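Local structure of pyrroline carboxylate reductase (2RCY) at residues 106-111 / 132-137; 127-132 / 151-156. The protein binds NADP and probably catalyses the NAD(P)H-dependent reduction of pyrroline-5-carboxylate to proline, the last step of proline synthesis. All coordinates share one frame; numbering follows the deposited sequence.

Contact 1: 106-111 / 132-137; sequences ENKIVW and NVNSTD
Lys108 lays its aliphatic chain across the 132-137 segment, from the loop to the first turn of helix 135-146, with CG 3.4 Å from Asn132 O and CE 3.3 Å from Asp137 OD2. The lysine and aspartate side chains meet at about a right angle. The chain bends only at its last torsion (chi4 68°), and NZ ends 4.7 Å from Asp137 OD2, so the opposite charges are near but not in contact. At the other end of the contact, Asn132 ND2 donates a nearly straight hydrogen bond to Asn107 O (3.1 Å, N-H...O 168°). The acceptor lies in the plane of the Asn132 amide, while the donor stands well above the carbonyl plane of Asn107. The contact thus sets the entry of strand 108-113, in the sheet of the Rossmann-type domain, against the helix start. That start is a capping box: Asn134, the N-cap, takes Asp137 N on OD1 at 2.9 Å, and Asn134 N gives a weak bond back to Asp137 OD2. Thr136 OG1 also donates to Asn134 OD1, which two donors therefore hold. Between the two polar ends Val133 points CG2 at the strand backbone, 3.5 Å from Ile109 O; Leu86 of the neighbouring strand 86-89 touches Val133, Lys108 and Val110.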
# COMPACT_ATOMS: atom_id res chain seq x y z
N GLU A 106 12.89 3.11 51.38
CA GLU A 106 14.05 3.17 52.28
C GLU A 106 15.29 2.46 51.74
O GLU A 106 16.41 2.73 52.18
CB GLU A 106 13.67 2.62 53.68
CG GLU A 106 13.52 1.10 53.78
CD GLU A 106 12.15 0.58 53.32
OE1 GLU A 106 11.30 1.39 52.89
OE2 GLU A 106 11.93 -0.64 53.40
N ASN A 107 15.09 1.56 50.78
CA ASN A 107 16.18 0.77 50.20
C ASN A 107 17.01 1.53 49.16
O ASN A 107 16.59 2.56 48.64
CB ASN A 107 15.64 -0.53 49.60
CG ASN A 107 15.28 -1.56 50.65
OD1 ASN A 107 16.09 -1.90 51.51
ND2 ASN A 107 14.05 -2.07 50.58
N LYS A 108 18.20 0.99 48.87
CA LYS A 108 19.07 1.52 47.82
C LYS A 108 18.75 0.84 46.49
O LYS A 108 19.06 -0.34 46.30
CB LYS A 108 20.55 1.32 48.19
CG LYS A 108 21.04 2.18 49.34
CD LYS A 108 22.47 1.84 49.72
CE LYS A 108 23.06 2.85 50.70
NZ LYS A 108 22.41 2.81 52.04
N ILE A 109 18.13 1.59 45.59
CA ILE A 109 17.65 1.04 44.32
C ILE A 109 18.28 1.73 43.11
O ILE A 109 18.19 2.95 42.96
CB ILE A 109 16.10 1.09 44.22
CG1 ILE A 109 15.46 0.37 45.41
CG2 ILE A 109 15.62 0.47 42.90
CD1 ILE A 109 14.07 0.85 45.76
N VAL A 110 18.92 0.92 42.27
CA VAL A 110 19.49 1.40 41.01
C VAL A 110 18.98 0.55 39.85
O VAL A 110 19.01 -0.68 39.90
CB VAL A 110 21.06 1.48 41.08
CG1 VAL A 110 21.66 0.16 41.54
CG2 VAL A 110 21.65 1.90 39.74
N TRP A 111 18.49 1.21 38.81
CA TRP A 111 17.92 0.53 37.65
C TRP A 111 18.89 0.56 36.46
O TRP A 111 19.07 1.59 35.82
CB TRP A 111 16.56 1.14 37.28
CG TRP A 111 15.87 0.53 36.09
CD1 TRP A 111 15.98 -0.76 35.64
CD2 TRP A 111 14.93 1.17 35.23
NE1 TRP A 111 15.18 -0.95 34.54
CE2 TRP A 111 14.52 0.22 34.26
CE3 TRP A 111 14.39 2.47 35.16
CZ2 TRP A 111 13.61 0.52 33.25
CZ3 TRP A 111 13.48 2.76 34.15
CH2 TRP A 111 13.10 1.79 33.21
N ASN A 132 18.45 7.19 47.71
CA ASN A 132 19.30 6.50 48.68
C ASN A 132 20.63 5.95 48.15
O ASN A 132 21.47 5.50 48.93
CB ASN A 132 18.51 5.39 49.38
CG ASN A 132 17.35 5.93 50.21
OD1 ASN A 132 17.43 7.00 50.80
ND2 ASN A 132 16.26 5.17 50.26
N VAL A 133 20.80 5.99 46.83
CA VAL A 133 22.06 5.56 46.21
C VAL A 133 23.07 6.71 46.23
O VAL A 133 22.84 7.76 45.62
CB VAL A 133 21.84 5.02 44.78
CG1 VAL A 133 23.18 4.76 44.08
CG2 VAL A 133 21.01 3.75 44.80
N ASN A 134 24.18 6.50 46.93
CA ASN A 134 25.22 7.52 47.09
C ASN A 134 26.37 7.37 46.10
O ASN A 134 26.35 6.50 45.22
CB ASN A 134 25.73 7.55 48.53
CG ASN A 134 26.22 6.19 49.02
OD1 ASN A 134 26.95 5.48 48.32
ND2 ASN A 134 25.82 5.82 50.23
N SER A 135 27.38 8.22 46.25
CA SER A 135 28.55 8.25 45.36
C SER A 135 29.40 6.97 45.43
O SER A 135 29.97 6.55 44.42
CB SER A 135 29.42 9.47 45.67
OG SER A 135 29.70 9.57 47.05
N THR A 136 29.48 6.37 46.61
CA THR A 136 30.24 5.13 46.80
C THR A 136 29.52 3.93 46.18
O THR A 136 30.16 2.96 45.76
CB THR A 136 30.55 4.84 48.29
OG1 THR A 136 29.33 4.72 49.03
CG2 THR A 136 31.41 5.96 48.89
N ASP A 137 28.19 3.99 46.15
CA ASP A 137 27.37 2.97 45.49
C ASP A 137 27.48 3.07 43.97
O ASP A 137 27.58 2.05 43.29
CB ASP A 137 25.91 3.07 45.92
CG ASP A 137 25.68 2.62 47.36
OD1 ASP A 137 26.16 1.53 47.74
OD2 ASP A 137 25.00 3.36 48.10

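Contact 2: 127-132 / 151-156; sequences YCSNKN and IHEIKE
Strands 127-129 and 151-153 run in the same general direction, their short axes 6.2 Å apart at closest and 41° from parallel. They belong to a beta-alpha-beta unit whose crossover is helix 135-146. Its second strand, 149-153, is outermost in the sheet within the chain. Tyr127 pairs with Glu153 in a parallel bridge: its amide donates to His152 O (3.0 Å) and its carbonyl accepts from Ile154 N (2.9 Å). The strand ends just after this bridge, and the chain from Ile154 leads on toward helix 159-167.

Side chains of the bridged pair lie on the same face of the sheet, the one covered by helix 135-146. The Tyr127 ring rests against the extended chain of Glu153, whose CG sits over one ring face, 4.0 Å from the centroid, in a CH-pi contact displaced toward the rim. Glu153 runs out along the ring toward the hydroxyl because chi1 (-172°) swings CG away from the backbone N and the rest of the chain is extended; its carboxylate plane lies only 9° from that of the ring. Lys138 of the covering helix forms a salt bridge with Glu153 OE2 and also packs against the Tyr127 side chain, which would help to fix this nearly parallel, stacked arrangement. Ile151 crosses the tyrosine at about a right angle, bringing CD1 to 3.5 Å from Tyr127 CD2.

On the other face Cys128 turns toward the 154-156 segment, where Met159 packs on both Cys128 and Ile154. Ile154 and His152 also pack on Leu193 of a second subunit, so the edge of the sheet is at an interface. Cys128 CB lies 3.5 Å from Ile154 O, and its SG reaches Glu156 CG at 3.8 Å.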
# COMPACT_ATOMS: atom_id res chain seq x y z
N TYR A 127 21.97 3.59 33.24
CA TYR A 127 21.40 3.46 34.58
C TYR A 127 20.92 4.76 35.21
O TYR A 127 21.35 5.85 34.85
CB TYR A 127 22.37 2.72 35.53
CG TYR A 127 23.40 3.60 36.21
CD1 TYR A 127 23.21 4.05 37.52
CD2 TYR A 127 24.58 3.97 35.56
CE1 TYR A 127 24.16 4.85 38.16
CE2 TYR A 127 25.53 4.76 36.19
CZ TYR A 127 25.32 5.20 37.48
OH TYR A 127 26.26 5.99 38.11
N CYS A 128 20.00 4.60 36.16
CA CYS A 128 19.53 5.68 37.01
C CYS A 128 19.33 5.10 38.41
O CYS A 128 19.20 3.88 38.57
CB CYS A 128 18.22 6.27 36.48
SG CYS A 128 16.88 5.07 36.32
N SER A 129 19.32 5.96 39.42
CA SER A 129 19.22 5.51 40.80
C SER A 129 18.32 6.42 41.63
O SER A 129 18.10 7.58 41.28
CB SER A 129 20.61 5.42 41.43
OG SER A 129 21.27 6.67 41.38
N ASN A 130 17.80 5.88 42.74
CA ASN A 130 16.93 6.64 43.63
C ASN A 130 17.69 7.59 44.56
O ASN A 130 18.89 7.84 44.37
CB ASN A 130 15.99 5.70 44.42
CG ASN A 130 16.72 4.85 45.45
OD1 ASN A 130 17.95 4.76 45.46
ND2 ASN A 130 15.96 4.22 46.34
N LYS A 131 16.98 8.12 45.55
CA LYS A 131 17.54 9.09 46.49
C LYS A 131 18.60 8.48 47.41
O LYS A 131 19.53 9.16 47.83
CB LYS A 131 16.40 9.71 47.32
CG LYS A 131 16.73 11.05 47.95
CD LYS A 131 15.53 11.60 48.71
N ASN A 132 18.45 7.19 47.71
CA ASN A 132 19.30 6.50 48.68
C ASN A 132 20.63 5.95 48.15
O ASN A 132 21.47 5.50 48.93
CB ASN A 132 18.51 5.39 49.38
CG ASN A 132 17.35 5.93 50.21
OD1 ASN A 132 17.43 7.00 50.80
ND2 ASN A 132 16.26 5.17 50.26
N ILE A 151 29.22 1.99 30.42
CA ILE A 151 28.03 2.41 31.15
C ILE A 151 27.87 3.93 31.20
O ILE A 151 28.84 4.67 31.38
CB ILE A 151 27.96 1.78 32.58
CG1 ILE A 151 26.61 2.07 33.25
CG2 ILE A 151 29.14 2.23 33.45
CD1 ILE A 151 26.23 1.09 34.35
N HIS A 152 26.63 4.39 31.01
CA HIS A 152 26.27 5.80 31.14
C HIS A 152 25.23 5.97 32.24
O HIS A 152 24.37 5.11 32.42
CB HIS A 152 25.70 6.33 29.82
CG HIS A 152 26.65 6.26 28.67
ND1 HIS A 152 27.41 7.34 28.27
CD2 HIS A 152 26.96 5.25 27.83
CE1 HIS A 152 28.15 7.00 27.24
NE2 HIS A 152 27.90 5.73 26.95
N GLU A 153 25.32 7.08 32.97
CA GLU A 153 24.25 7.46 33.88
C GLU A 153 23.33 8.45 33.17
O GLU A 153 23.78 9.50 32.70
CB GLU A 153 24.78 8.06 35.18
CG GLU A 153 23.69 8.30 36.22
CD GLU A 153 24.20 8.86 37.54
OE1 GLU A 153 25.32 9.43 37.57
OE2 GLU A 153 23.48 8.72 38.55
N ILE A 154 22.05 8.11 33.10
CA ILE A 154 21.07 8.94 32.41
C ILE A 154 19.87 9.23 33.31
O ILE A 154 19.71 8.61 34.36
CB ILE A 154 20.60 8.28 31.08
CG1 ILE A 154 19.85 6.97 31.34
CG2 ILE A 154 21.78 8.07 30.13
CD1 ILE A 154 18.98 6.52 30.18
N LYS A 155 19.04 10.17 32.88
CA LYS A 155 17.78 10.48 33.57
C LYS A 155 16.84 9.28 33.53
O LYS A 155 16.91 8.45 32.61
CB LYS A 155 17.10 11.69 32.92
CG LYS A 155 17.87 12.99 33.05
CD LYS A 155 17.22 14.08 32.20
CE LYS A 155 17.88 15.43 32.44
NZ LYS A 155 17.24 16.51 31.64
N GLU A 156 15.96 9.18 34.52
CA GLU A 156 15.00 8.08 34.59
C GLU A 156 14.01 8.10 33.42
O GLU A 156 13.62 7.05 32.91
CB GLU A 156 14.24 8.09 35.92
CG GLU A 156 13.50 6.79 36.22
CD GLU A 156 12.58 6.88 37.43
OE1 GLU A 156 11.79 5.93 37.62
OE2 GLU A 156 12.65 7.87 38.18

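How the contacts relate
From the N terminus, the chain first builds the five parallel strands that precede 108-113, then turns back into the antiparallel strand 123-129. Contact 1 closes the loop from 106-111 to 132-137, which holds that hairpin of two strands. Before it closes, the chain passes through 127-132, the start of contact 2, which spans helix 135-146 and closes at 151-156. The two loops therefore cross rather than nest, and Asn132 belongs to both. They also touch directly: Trp111 N lies 2.8 Å from Cys128 O, a probable hydrogen bond. Contact 1 sets strand 108-113 against the start of helix 135-146; contact 2 pairs strand 123-129 with 149-153 across that helix.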